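Local coordinates for protein glycosyltransferase (duf1792) (Streptococcus sanguinis, PDB 5V4A) that binds UDP in its GT-D-fold domain and probably transfers sugars as a glycosyltransferase tied to export of a serine-rich repeat cell wall protein, at residues Tyr17-Gly22 with Lys135-Asp140; Asp30-Leu35 with Ala52-Ile57; Asp63-Val68 with Asp210-Gly215; Gly129-Leu134 with Glu229-Gly234. All coordinates share one frame; numbering follows the deposited sequence.

Interactions 1 and 4 meet on helix 127-138, their centres about 16 Å apart, and both touch the second subunit. Interaction 3 touches interaction 1 where Y17 and L18 meet the strand region of D63-V68, and touches interaction 2 through the R53-D210 salt bridge. Interaction 2, nested in sequence within the loop closed by interaction 1, lies across the chain's centre from it, about 26 Å between centres. Along the chain, 1, 3 and 4 cross one another, so that segments from early in the sequence are joined to segments far along it, a worked example of how distant parts of a chain build one UDP-binding domain.

Interaction 1 of 4, residues Tyr17-Gly22 with Lys135-Asp140; sequences YLLEKG and KQLWQD
L19 lays its CD2 methyl against CD2 of L137, 3.7 Å away, and this pair of branches carries the heart of the contact. The two leucine side chains cross at about a right angle, and CG of L19 also comes within 4.0 Å of L137 CD2. L137 thus presents one methyl to several carbons of the opposite helix. Both leucines have CG anti to the carbonyl carbon (chi1 -71° in L19, -70° in L137), a rotation that carries their ends closer to the partner helix than their CB bonds alone would suggest.

L18 adds to this small apolar patch: its CB sits 4.0 Å from L137 CD2, while its side chain also touches M67 of strand 66-70 and I114. A looser approach brings CG of Q136 to 4.3 Å from L19 CD2, so the aliphatic part of the glutamine borders the leucines.

Beyond the leucines, Q139 NE2 donates to K135 O at 3.2 Å from above the carbonyl plane, while W138 N reaches the same oxygen from the opposite face. Q139 and Q136 also pack against the second subunit. The L18 side chain lies about 12 Å from bound UDP. The arrangement is an apolar helix-to-helix contact, joining the end of helix 11-21 to that of helix 127-138 within the GT-D-fold glycosyltransferase.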
loop_
_atom_site.group_PDB
_atom_site.type_symbol
_atom_site.label_atom_id
_atom_site.label_comp_id
_atom_site.label_asym_id
_atom_site.label_seq_id
_atom_site.Cartn_x
_atom_site.Cartn_y
_atom_site.Cartn_z
ATOM N N TYR A 17 9.044 6.057 -1.321
ATOM C CA TYR A 17 9.951 7.035 -0.718
ATOM C C TYR A 17 9.263 7.799 0.403
ATOM O O TYR A 17 9.842 7.986 1.483
ATOM C CB TYR A 17 10.481 8.009 -1.782
ATOM C CG TYR A 17 11.648 8.894 -1.308
ATOM C CD1 TYR A 17 11.421 10.146 -0.773
ATOM C CD2 TYR A 17 12.954 8.438 -1.371
ATOM C CE1 TYR A 17 12.478 10.957 -0.353
ATOM C CE2 TYR A 17 14.017 9.216 -0.928
ATOM C CZ TYR A 17 13.773 10.473 -0.424
ATOM O OH TYR A 17 14.826 11.255 0.000
ATOM N N LEU A 18 8.020 8.238 0.169
ATOM C CA LEU A 18 7.277 8.970 1.191
ATOM C C LEU A 18 6.984 8.093 2.398
ATOM O O LEU A 18 7.005 8.575 3.535
ATOM C CB LEU A 18 5.976 9.528 0.596
ATOM C CG LEU A 18 6.101 10.569 -0.523
ATOM C CD1 LEU A 18 4.734 10.995 -1.072
ATOM C CD2 LEU A 18 6.897 11.806 -0.061
ATOM N N LEU A 19 6.659 6.813 2.167
ATOM C CA LEU A 19 6.422 5.890 3.275
ATOM C C LEU A 19 7.697 5.613 4.056
ATOM O O LEU A 19 7.669 5.540 5.288
ATOM C CB LEU A 19 5.839 4.579 2.757
ATOM C CG LEU A 19 4.391 4.720 2.276
ATOM C CD1 LEU A 19 3.970 3.554 1.394
ATOM C CD2 LEU A 19 3.477 4.832 3.476
ATOM N N GLU A 20 8.812 5.427 3.346
ATOM C CA GLU A 20 10.096 5.147 3.982
ATOM C C GLU A 20 10.616 6.347 4.761
ATOM O O GLU A 20 11.045 6.214 5.914
ATOM C CB GLU A 20 11.117 4.742 2.925
ATOM C CG GLU A 20 12.442 4.269 3.500
ATOM C CD GLU A 20 12.365 2.853 4.026
ATOM O OE1 GLU A 20 12.800 2.617 5.176
ATOM O OE2 GLU A 20 11.875 1.979 3.281
ATOM N N LYS A 21 10.622 7.525 4.136
ATOM C CA LYS A 21 11.310 8.677 4.703
ATOM C C LYS A 21 10.390 9.622 5.459
ATOM O O LYS A 21 10.875 10.410 6.277
ATOM C CB LYS A 21 12.024 9.461 3.596
ATOM C CG LYS A 21 13.065 8.662 2.844
ATOM C CD LYS A 21 14.024 7.986 3.801
ATOM C CE LYS A 21 15.342 7.658 3.131
ATOM N NZ LYS A 21 16.254 8.840 3.095
ATOM N N GLY A 22 9.085 9.554 5.225
ATOM C CA GLY A 22 8.188 10.502 5.831
ATOM C C GLY A 22 8.315 11.901 5.278
ATOM O O GLY A 22 7.870 12.855 5.916
ATOM N N LYS A 135 -3.415 5.723 0.818
ATOM C CA LYS A 135 -4.235 5.734 2.026
ATOM C C LYS A 135 -3.400 5.479 3.267
ATOM O O LYS A 135 -3.693 6.039 4.324
ATOM C CB LYS A 135 -5.376 4.707 1.957
ATOM C CG LYS A 135 -6.470 5.029 0.927
ATOM C CD LYS A 135 -7.593 4.054 1.051
ATOM C CE LYS A 135 -8.716 4.388 0.105
ATOM N NZ LYS A 135 -9.572 3.180 -0.011
ATOM N N GLN A 136 -2.341 4.677 3.149
ATOM C CA GLN A 136 -1.490 4.379 4.294
ATOM C C GLN A 136 -0.734 5.615 4.778
ATOM O O GLN A 136 -0.307 5.657 5.935
ATOM C CB GLN A 136 -0.505 3.264 3.926
ATOM C CG GLN A 136 0.207 2.612 5.118
ATOM C CD GLN A 136 -0.727 1.831 6.022
ATOM O OE1 GLN A 136 -1.783 1.369 5.596
ATOM N NE2 GLN A 136 -0.345 1.692 7.282
ATOM N N LEU A 137 -0.573 6.619 3.922
ATOM C CA LEU A 137 0.088 7.856 4.331
ATOM C C LEU A 137 -0.718 8.595 5.390
ATOM O O LEU A 137 -0.138 9.260 6.259
ATOM C CB LEU A 137 0.310 8.745 3.112
ATOM C CG LEU A 137 1.351 8.284 2.095
ATOM C CD1 LEU A 137 1.279 9.185 0.879
ATOM C CD2 LEU A 137 2.744 8.355 2.697
ATOM N N TRP A 138 -2.043 8.494 5.345
ATOM C CA TRP A 138 -2.868 9.190 6.311
ATOM C C TRP A 138 -3.664 8.276 7.226
ATOM O O TRP A 138 -4.422 8.788 8.058
ATOM C CB TRP A 138 -3.822 10.164 5.604
ATOM C CG TRP A 138 -4.702 9.601 4.485
ATOM C CD1 TRP A 138 -5.817 8.817 4.624
ATOM C CD2 TRP A 138 -4.551 9.832 3.077
ATOM N NE1 TRP A 138 -6.354 8.531 3.387
ATOM C CE2 TRP A 138 -5.604 9.153 2.424
ATOM C CE3 TRP A 138 -3.637 10.553 2.304
ATOM C CZ2 TRP A 138 -5.755 9.169 1.036
ATOM C CZ3 TRP A 138 -3.800 10.568 0.919
ATOM C CH2 TRP A 138 -4.846 9.881 0.308
ATOM N N GLN A 139 -3.517 6.950 7.109
ATOM C CA GLN A 139 -4.263 6.036 7.968
ATOM C C GLN A 139 -3.978 6.331 9.436
ATOM O O GLN A 139 -2.819 6.397 9.850
ATOM C CB GLN A 139 -3.895 4.580 7.659
ATOM C CG GLN A 139 -4.516 4.005 6.416
ATOM C CD GLN A 139 -6.011 4.188 6.394
ATOM O OE1 GLN A 139 -6.749 3.468 7.075
ATOM N NE2 GLN A 139 -6.471 5.172 5.623
ATOM N N ASP A 140 -5.047 6.519 10.216
ATOM C CA ASP A 140 -4.974 6.729 11.668
ATOM C C ASP A 140 -4.238 8.011 12.049
ATOM O O ASP A 140 -3.713 8.123 13.158
ATOM C CB ASP A 140 -4.327 5.525 12.377
ATOM C CG ASP A 140 -5.180 4.264 12.288
ATOM O OD1 ASP A 140 -4.697 3.269 11.698
ATOM O OD2 ASP A 140 -6.327 4.269 12.800
#

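Interaction 2 of 4, residues Asp30-Leu35 with Ala52-Ile57; sequences DGEMDL and ARLREI
R53, early in the segment A52-I57, takes no part in the helix contact; its NH1 forms a salt bridge with E56 OE1, 3.3 Å away, and its NH2 pairs with D210 of helix 201-213. The next residue, L54, carries the contact. Its CD1 methyl enters the angle between two residues one turn apart on the other helix, lying 4.0 Å from L35 CD1 and 4.1 Å from L35 CB. From the E32 side the same methyl meets CG at 4.2 Å and is equally near the backbone carbonyl oxygen of E32.

L54 has CG anti to the carbonyl carbon (chi1 -62°), which sets CD1 against E32 and L35. Of the E32 side chain it is the aliphatic stem that meets L54: the chain bends at chi2, 63°, and turns the carboxylate off toward G29, whose backbone N donates to OE1. Further along, E56 OE1 is met by R53 NH1 from above the carboxylate plane, and I57 touches F28, as L54 does.

The L54 methyl is where these two segments of helices 30-36 and 48-58 meet in this GT-D fold. The helices border the nucleotide site: the E32 side chain lies about 5 Å from bound UDP and packs on K205, a UDP-binding residue.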
loop_
_atom_site.group_PDB
_atom_site.type_symbol
_atom_site.label_atom_id
_atom_site.label_comp_id
_atom_site.label_asym_id
_atom_site.label_seq_id
_atom_site.Cartn_x
_atom_site.Cartn_y
_atom_site.Cartn_z
ATOM N N ASP A 30 1.716 20.179 -15.792
ATOM C CA ASP A 30 1.694 21.041 -16.966
ATOM C C ASP A 30 1.167 22.436 -16.653
ATOM O O ASP A 30 1.579 23.406 -17.294
ATOM C CB ASP A 30 0.871 20.375 -18.071
ATOM C CG ASP A 30 -0.475 19.885 -17.582
ATOM O OD1 ASP A 30 -0.512 18.986 -16.711
ATOM O OD2 ASP A 30 -1.501 20.405 -18.063
ATOM N N GLY A 31 0.277 22.566 -15.670
ATOM C CA GLY A 31 -0.248 23.879 -15.340
ATOM C C GLY A 31 0.781 24.777 -14.687
ATOM O O GLY A 31 0.732 26.001 -14.844
ATOM N N GLU A 32 1.700 24.191 -13.908
ATOM C CA GLU A 32 2.764 24.990 -13.301
ATOM C C GLU A 32 3.769 25.457 -14.347
ATOM O O GLU A 32 4.202 26.621 -14.335
ATOM C CB GLU A 32 3.454 24.177 -12.204
ATOM C CG GLU A 32 2.637 24.059 -10.933
ATOM C CD GLU A 32 1.329 23.319 -11.130
ATOM O OE1 GLU A 32 1.371 22.137 -11.549
ATOM O OE2 GLU A 32 0.267 23.903 -10.814
ATOM N N MET A 33 4.134 24.570 -15.276
ATOM C CA MET A 33 5.020 24.969 -16.363
ATOM C C MET A 33 4.357 26.036 -17.238
ATOM O O MET A 33 5.045 26.910 -17.777
ATOM C CB MET A 33 5.440 23.750 -17.183
ATOM C CG MET A 33 6.162 24.090 -18.457
ATOM S SD MET A 33 7.679 25.038 -18.121
ATOM C CE MET A 33 8.623 23.887 -17.119
ATOM N N ASP A 34 3.037 25.953 -17.420
ATOM C CA ASP A 34 2.308 27.016 -18.104
ATOM C C ASP A 34 2.565 28.366 -17.450
ATOM O O ASP A 34 2.828 29.358 -18.132
ATOM C CB ASP A 34 0.809 26.714 -18.106
ATOM C CG ASP A 34 0.358 26.042 -19.378
ATOM O OD1 ASP A 34 -0.706 25.382 -19.356
ATOM O OD2 ASP A 34 1.076 26.175 -20.394
ATOM N N LEU A 35 2.436 28.423 -16.126
ATOM C CA LEU A 35 2.642 29.668 -15.397
ATOM C C LEU A 35 4.104 30.109 -15.423
ATOM O O LEU A 35 4.388 31.312 -15.496
ATOM C CB LEU A 35 2.166 29.507 -13.959
ATOM C CG LEU A 35 0.664 29.569 -13.704
ATOM C CD1 LEU A 35 0.338 29.018 -12.332
ATOM C CD2 LEU A 35 0.168 31.021 -13.836
ATOM N N ALA A 52 7.712 32.993 -10.540
ATOM C CA ALA A 52 9.121 32.969 -10.166
ATOM C C ALA A 52 9.350 32.015 -9.004
ATOM O O ALA A 52 10.388 31.338 -8.931
ATOM C CB ALA A 52 9.601 34.379 -9.816
ATOM N N ARG A 53 8.391 31.961 -8.079
ATOM C CA ARG A 53 8.495 31.036 -6.958
ATOM C C ARG A 53 8.361 29.587 -7.415
ATOM O O ARG A 53 9.027 28.700 -6.871
ATOM C CB ARG A 53 7.440 31.359 -5.908
ATOM C CG ARG A 53 7.612 30.585 -4.615
ATOM C CD ARG A 53 8.855 30.988 -3.840
ATOM N NE ARG A 53 8.821 30.469 -2.473
ATOM C CZ ARG A 53 9.854 30.496 -1.634
ATOM N NH1 ARG A 53 11.013 31.021 -2.016
ATOM N NH2 ARG A 53 9.730 30.008 -0.407
ATOM N N LEU A 54 7.504 29.315 -8.400
ATOM C CA LEU A 54 7.379 27.939 -8.872
ATOM C C LEU A 54 8.646 27.483 -9.582
ATOM O O LEU A 54 9.139 26.366 -9.355
ATOM C CB LEU A 54 6.178 27.798 -9.810
ATOM C CG LEU A 54 4.789 28.080 -9.273
ATOM C CD1 LEU A 54 3.785 28.059 -10.436
ATOM C CD2 LEU A 54 4.403 27.054 -8.216
ATOM N N ARG A 55 9.182 28.340 -10.447
ATOM C CA ARG A 55 10.434 28.037 -11.123
ATOM C C ARG A 55 11.545 27.777 -10.113
ATOM O O ARG A 55 12.371 26.877 -10.304
ATOM C CB ARG A 55 10.802 29.194 -12.043
ATOM C CG ARG A 55 11.994 28.968 -12.943
ATOM C CD ARG A 55 12.138 30.172 -13.831
ATOM N NE ARG A 55 12.192 31.386 -13.022
ATOM C CZ ARG A 55 11.999 32.612 -13.497
ATOM N NH1 ARG A 55 11.725 32.794 -14.788
ATOM N NH2 ARG A 55 12.065 33.657 -12.679
ATOM N N GLU A 56 11.533 28.510 -8.998
ATOM C CA GLU A 56 12.589 28.338 -8.003
ATOM C C GLU A 56 12.499 26.971 -7.340
ATOM O O GLU A 56 13.525 26.319 -7.110
ATOM C CB GLU A 56 12.518 29.434 -6.946
ATOM C CG GLU A 56 13.750 29.434 -6.066
ATOM C CD GLU A 56 13.686 30.409 -4.906
ATOM O OE1 GLU A 56 12.730 31.211 -4.827
ATOM O OE2 GLU A 56 14.587 30.324 -4.040
ATOM N N ILE A 57 11.281 26.541 -7.002
ATOM C CA ILE A 57 11.105 25.267 -6.319
ATOM C C ILE A 57 11.396 24.105 -7.265
ATOM O O ILE A 57 12.005 23.096 -6.866
ATOM C CB ILE A 57 9.689 25.188 -5.721
ATOM C CG1 ILE A 57 9.454 26.301 -4.700
ATOM C CG2 ILE A 57 9.448 23.865 -5.050
ATOM C CD1 ILE A 57 7.972 26.439 -4.333
#

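Interaction 3 of 4, residues Asp63-Val68 with Asp210-Gly215; sequences DERLMV and DLVQEG
R65 reaches across to V212 and Q213 from a CB that points toward their helix. CG follows, anti to the backbone N (chi1 -178°), and is 3.7 Å from V212 CG1; CD passes the same methyl at an equal distance. The chain bends about CG-CD, and NE comes nearer still, 3.5 Å from CG1, which lies over one face of the guanidinium, offset toward its rim. The guanidinium then reaches Q213, near the edge of the flat group. There NH1 donates to Q213 OE1 at 3.0 Å, the N-H...O angle only 139°, with the donor above the carbonyl plane; NH2 adds a weak bond to the same oxygen at 3.3 Å. Guanidinium and amide planes stand 77° apart; OE1 takes both nitrogens, and Q213 NE2, close to R65 NH2, is not bonded to it since both are donors. Q213 NE2 is held by Y209 O, one turn back, which should help to fix the amide's orientation.

Alongside this polar contact, V212 CG2 meets L66 CD1 at 4.4 Å. D63 OD1 accepts from R65 N, an Asx turn, and also from L66 N, completing an Asx motif.

The contact joins the start of strand 66-70 to the end of helix 201-213, which closes in a Schellman motif at G215. L66 and V212 both also pack on S24 of the adjoining parallel strand 24-27, while helix 11-21 lies against M67.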
loop_
_atom_site.group_PDB
_atom_site.type_symbol
_atom_site.label_atom_id
_atom_site.label_comp_id
_atom_site.label_asym_id
_atom_site.label_seq_id
_atom_site.Cartn_x
_atom_site.Cartn_y
_atom_site.Cartn_z
ATOM N N ASP A 63 15.134 15.362 -1.128
ATOM C CA ASP A 63 15.790 14.732 0.013
ATOM C C ASP A 63 14.717 14.271 0.997
ATOM O O ASP A 63 13.525 14.486 0.785
ATOM C CB ASP A 63 16.795 15.697 0.651
ATOM C CG ASP A 63 16.141 16.953 1.223
ATOM O OD1 ASP A 63 14.970 16.909 1.641
ATOM O OD2 ASP A 63 16.789 18.022 1.203
ATOM N N GLU A 64 15.159 13.683 2.115
ATOM C CA GLU A 64 14.222 13.085 3.065
ATOM C C GLU A 64 13.277 14.103 3.696
ATOM O O GLU A 64 12.274 13.704 4.292
ATOM C CB GLU A 64 14.999 12.387 4.170
ATOM C CG GLU A 64 15.952 13.356 4.859
ATOM C CD GLU A 64 16.697 12.755 6.025
ATOM O OE1 GLU A 64 17.915 13.017 6.133
ATOM O OE2 GLU A 64 16.061 12.067 6.852
ATOM N N ARG A 65 13.569 15.400 3.581
ATOM C CA ARG A 65 12.664 16.432 4.079
ATOM C C ARG A 65 11.580 16.763 3.057
ATOM O O ARG A 65 10.416 16.970 3.425
ATOM C CB ARG A 65 13.476 17.697 4.430
ATOM C CG ARG A 65 12.687 18.884 5.022
ATOM C CD ARG A 65 13.531 20.166 5.169
ATOM N NE ARG A 65 13.691 20.887 3.906
ATOM C CZ ARG A 65 13.915 22.194 3.803
ATOM N NH1 ARG A 65 13.990 22.955 4.893
ATOM N NH2 ARG A 65 14.037 22.745 2.599
ATOM N N LEU A 66 11.923 16.751 1.772
ATOM C CA LEU A 66 10.981 17.194 0.754
ATOM C C LEU A 66 11.314 16.540 -0.576
ATOM O O LEU A 66 12.455 16.631 -1.036
ATOM C CB LEU A 66 11.021 18.724 0.623
ATOM C CG LEU A 66 10.193 19.280 -0.532
ATOM C CD1 LEU A 66 8.765 18.888 -0.279
ATOM C CD2 LEU A 66 10.322 20.787 -0.563
ATOM N N MET A 67 10.318 15.896 -1.186
ATOM C CA MET A 67 10.447 15.310 -2.516
ATOM C C MET A 67 9.807 16.246 -3.531
ATOM O O MET A 67 8.662 16.661 -3.353
ATOM C CB MET A 67 9.776 13.934 -2.599
ATOM C CG MET A 67 10.121 13.169 -3.885
ATOM S SD MET A 67 9.439 11.486 -3.979
ATOM C CE MET A 67 7.691 11.815 -3.746
ATOM N N VAL A 68 10.550 16.571 -4.589
ATOM C CA VAL A 68 10.074 17.434 -5.669
ATOM C C VAL A 68 9.718 16.545 -6.853
ATOM O O VAL A 68 10.519 15.687 -7.246
ATOM C CB VAL A 68 11.138 18.474 -6.059
ATOM C CG1 VAL A 68 10.674 19.293 -7.251
ATOM C CG2 VAL A 68 11.510 19.347 -4.844
ATOM N N ASP A 210 6.773 26.501 1.718
ATOM C CA ASP A 210 6.891 27.456 2.815
ATOM C C ASP A 210 6.649 26.785 4.156
ATOM O O ASP A 210 7.308 27.106 5.150
ATOM C CB ASP A 210 5.908 28.617 2.622
ATOM C CG ASP A 210 6.395 29.651 1.627
ATOM O OD1 ASP A 210 7.566 29.588 1.198
ATOM O OD2 ASP A 210 5.598 30.542 1.279
ATOM N N LEU A 211 5.682 25.869 4.210
ATOM C CA LEU A 211 5.385 25.177 5.456
ATOM C C LEU A 211 6.520 24.248 5.870
ATOM O O LEU A 211 6.815 24.134 7.063
ATOM C CB LEU A 211 4.078 24.392 5.308
ATOM C CG LEU A 211 2.791 25.212 5.318
ATOM C CD1 LEU A 211 1.602 24.292 5.070
ATOM C CD2 LEU A 211 2.641 25.973 6.625
ATOM N N VAL A 212 7.205 23.628 4.903
ATOM C CA VAL A 212 8.357 22.784 5.222
ATOM C C VAL A 212 9.445 23.600 5.910
ATOM O O VAL A 212 10.063 23.154 6.885
ATOM C CB VAL A 212 8.894 22.116 3.941
ATOM C CG1 VAL A 212 10.274 21.514 4.182
ATOM C CG2 VAL A 212 7.907 21.044 3.440
ATOM N N GLN A 213 9.663 24.823 5.443
ATOM C CA GLN A 213 10.712 25.652 6.033
ATOM C C GLN A 213 10.420 25.950 7.498
ATOM O O GLN A 213 11.341 26.228 8.278
ATOM C CB GLN A 213 10.857 26.948 5.236
ATOM C CG GLN A 213 11.095 26.738 3.743
ATOM C CD GLN A 213 12.129 25.664 3.415
ATOM O OE1 GLN A 213 13.253 25.675 3.921
ATOM N NE2 GLN A 213 11.744 24.726 2.554
ATOM N N GLU A 214 9.141 25.961 7.872
ATOM C CA GLU A 214 8.712 26.158 9.246
ATOM C C GLU A 214 8.566 24.854 10.014
ATOM O O GLU A 214 8.049 24.864 11.135
ATOM C CB GLU A 214 7.406 26.946 9.279
ATOM C CG GLU A 214 7.544 28.327 8.700
ATOM C CD GLU A 214 6.263 29.109 8.808
ATOM O OE1 GLU A 214 5.669 29.097 9.905
ATOM O OE2 GLU A 214 5.849 29.726 7.800
ATOM N N GLY A 215 8.961 23.732 9.425
ATOM C CA GLY A 215 9.017 22.481 10.162
ATOM C C GLY A 215 7.750 21.651 10.202
ATOM O O GLY A 215 7.666 20.740 11.039
#

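Interaction 4 of 4, residues Gly129-Leu134 with Glu229-Gly234; sequences GYFAKL and EWFQMG
F131 and F231 make the contact through their rings, one from each helix. The aromatic interaction is oblique: the centroids lie 4.8 Å apart and the planes are inclined at 33°. Carbon CD2 of F131 lies over one face of the F231 ring, 3.6 Å above its plane and offset toward the rim, while the side chains slide past each other in opposite directions.

Apolar contacts extend the overlap toward the F231 stem. F131 CE2 is 3.5 Å from both CG and CB of F231, so one ring carbon covers the root of the other ring. The two residues reach this arrangement by different first torsions: F131 has CG anti to the carbonyl carbon (chi1 -72°), whereas F231 has it anti to the backbone N (chi1 167°).

Backbone hydrogen bonds continue within each helix, and the second ends at G234 in a Schellman motif.

Helix 127-138 is thereby joined to the last turn of helix 224-233, whose Y228 meets the F131 ring edge-to-face and whose I224 and E227 also touch F131. Elsewhere on helix 127-138, K133 and L134 pack on L15 of helix 11-21, and A132 rests on L19 of the second subunit.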
loop_
_atom_site.group_PDB
_atom_site.type_symbol
_atom_site.label_atom_id
_atom_site.label_comp_id
_atom_site.label_asym_id
_atom_site.label_seq_id
_atom_site.Cartn_x
_atom_site.Cartn_y
_atom_site.Cartn_z
ATOM N N GLY A 129 -3.400 -0.754 -5.955
ATOM C CA GLY A 129 -2.281 -0.745 -5.035
ATOM C C GLY A 129 -1.768 0.657 -4.820
ATOM O O GLY A 129 -1.302 0.986 -3.725
ATOM N N TYR A 130 -1.853 1.508 -5.850
ATOM C CA TYR A 130 -1.412 2.889 -5.678
ATOM C C TYR A 130 -2.278 3.601 -4.646
ATOM O O TYR A 130 -1.764 4.299 -3.762
ATOM C CB TYR A 130 -1.415 3.638 -7.021
ATOM C CG TYR A 130 -0.497 3.055 -8.088
ATOM C CD1 TYR A 130 0.590 2.263 -7.741
ATOM C CD2 TYR A 130 -0.708 3.315 -9.444
ATOM C CE1 TYR A 130 1.423 1.734 -8.702
ATOM C CE2 TYR A 130 0.140 2.796 -10.419
ATOM C CZ TYR A 130 1.204 1.987 -10.032
ATOM O OH TYR A 130 2.065 1.449 -10.967
ATOM N N PHE A 131 -3.607 3.453 -4.751
ATOM C CA PHE A 131 -4.485 4.068 -3.758
ATOM C C PHE A 131 -4.299 3.443 -2.375
ATOM O O PHE A 131 -4.469 4.132 -1.362
ATOM C CB PHE A 131 -5.959 3.976 -4.187
ATOM C CG PHE A 131 -6.320 4.882 -5.341
ATOM C CD1 PHE A 131 -6.288 6.261 -5.192
ATOM C CD2 PHE A 131 -6.714 4.352 -6.568
ATOM C CE1 PHE A 131 -6.629 7.104 -6.252
ATOM C CE2 PHE A 131 -7.052 5.187 -7.633
ATOM C CZ PHE A 131 -7.002 6.572 -7.468
ATOM N N ALA A 132 -3.957 2.150 -2.298
ATOM C CA ALA A 132 -3.705 1.560 -0.986
ATOM C C ALA A 132 -2.508 2.215 -0.304
ATOM O O ALA A 132 -2.558 2.526 0.891
ATOM C CB ALA A 132 -3.481 0.048 -1.097
ATOM N N LYS A 133 -1.420 2.428 -1.043
ATOM C CA LYS A 133 -0.236 3.036 -0.427
ATOM C C LYS A 133 -0.474 4.502 -0.089
ATOM O O LYS A 133 0.016 5.003 0.935
ATOM C CB LYS A 133 0.966 2.876 -1.352
ATOM C CG LYS A 133 1.471 1.433 -1.434
ATOM C CD LYS A 133 2.908 1.357 -1.908
ATOM C CE LYS A 133 3.007 1.216 -3.389
ATOM N NZ LYS A 133 4.377 0.900 -3.839
ATOM N N LEU A 134 -1.237 5.201 -0.931
ATOM C CA LEU A 134 -1.618 6.570 -0.609
ATOM C C LEU A 134 -2.417 6.614 0.683
ATOM O O LEU A 134 -2.127 7.422 1.571
ATOM C CB LEU A 134 -2.434 7.176 -1.752
ATOM C CG LEU A 134 -1.692 7.732 -2.964
ATOM C CD1 LEU A 134 -2.583 7.718 -4.207
ATOM C CD2 LEU A 134 -1.195 9.168 -2.691
ATOM N N GLU A 229 -12.636 8.910 -7.482
ATOM C CA GLU A 229 -14.015 8.743 -7.935
ATOM C C GLU A 229 -14.066 7.964 -9.241
ATOM O O GLU A 229 -14.834 7.000 -9.372
ATOM C CB GLU A 229 -14.689 10.096 -8.088
ATOM C CG GLU A 229 -14.957 10.798 -6.787
ATOM C CD GLU A 229 -16.265 10.399 -6.142
ATOM O OE1 GLU A 229 -16.532 10.901 -5.031
ATOM O OE2 GLU A 229 -17.033 9.605 -6.741
ATOM N N TRP A 230 -13.199 8.321 -10.196
ATOM C CA TRP A 230 -13.172 7.588 -11.458
ATOM C C TRP A 230 -12.792 6.127 -11.236
ATOM O O TRP A 230 -13.379 5.227 -11.853
ATOM C CB TRP A 230 -12.203 8.249 -12.435
ATOM C CG TRP A 230 -12.691 9.567 -12.923
ATOM C CD1 TRP A 230 -13.985 9.929 -13.138
ATOM C CD2 TRP A 230 -11.892 10.708 -13.259
ATOM N NE1 TRP A 230 -14.048 11.228 -13.582
ATOM C CE2 TRP A 230 -12.776 11.727 -13.671
ATOM C CE3 TRP A 230 -10.518 10.964 -13.255
ATOM C CZ2 TRP A 230 -12.330 12.987 -14.068
ATOM C CZ3 TRP A 230 -10.075 12.219 -13.651
ATOM C CH2 TRP A 230 -10.979 13.214 -14.053
ATOM N N PHE A 231 -11.817 5.876 -10.351
ATOM C CA PHE A 231 -11.425 4.507 -10.020
ATOM C C PHE A 231 -12.599 3.724 -9.434
ATOM O O PHE A 231 -12.887 2.603 -9.869
ATOM C CB PHE A 231 -10.217 4.546 -9.061
ATOM C CG PHE A 231 -9.899 3.244 -8.386
ATOM C CD1 PHE A 231 -9.362 2.187 -9.099
ATOM C CD2 PHE A 231 -10.045 3.113 -7.014
ATOM C CE1 PHE A 231 -9.023 0.985 -8.461
ATOM C CE2 PHE A 231 -9.696 1.917 -6.361
ATOM C CZ PHE A 231 -9.191 0.855 -7.090
ATOM N N GLN A 232 -13.327 4.317 -8.486
ATOM C CA GLN A 232 -14.399 3.572 -7.835
ATOM C C GLN A 232 -15.565 3.295 -8.779
ATOM O O GLN A 232 -16.256 2.286 -8.622
ATOM C CB GLN A 232 -14.909 4.327 -6.609
ATOM C CG GLN A 232 -13.847 4.636 -5.572
ATOM C CD GLN A 232 -13.800 3.624 -4.461
ATOM O OE1 GLN A 232 -13.371 2.488 -4.660
ATOM N NE2 GLN A 232 -14.241 4.030 -3.274
ATOM N N MET A 233 -15.800 4.174 -9.751
ATOM C CA MET A 233 -16.855 3.972 -10.734
ATOM C C MET A 233 -16.379 3.114 -11.899
ATOM O O MET A 233 -17.190 2.718 -12.741
ATOM C CB MET A 233 -17.379 5.345 -11.191
ATOM C CG MET A 233 -16.725 5.907 -12.404
ATOM S SD MET A 233 -17.482 7.496 -12.832
ATOM C CE MET A 233 -17.587 8.211 -11.203
ATOM N N GLY A 234 -15.086 2.789 -11.945
ATOM C CA GLY A 234 -14.536 2.076 -13.081
ATOM C C GLY A 234 -14.632 2.837 -14.384
ATOM O O GLY A 234 -14.830 2.220 -15.442
#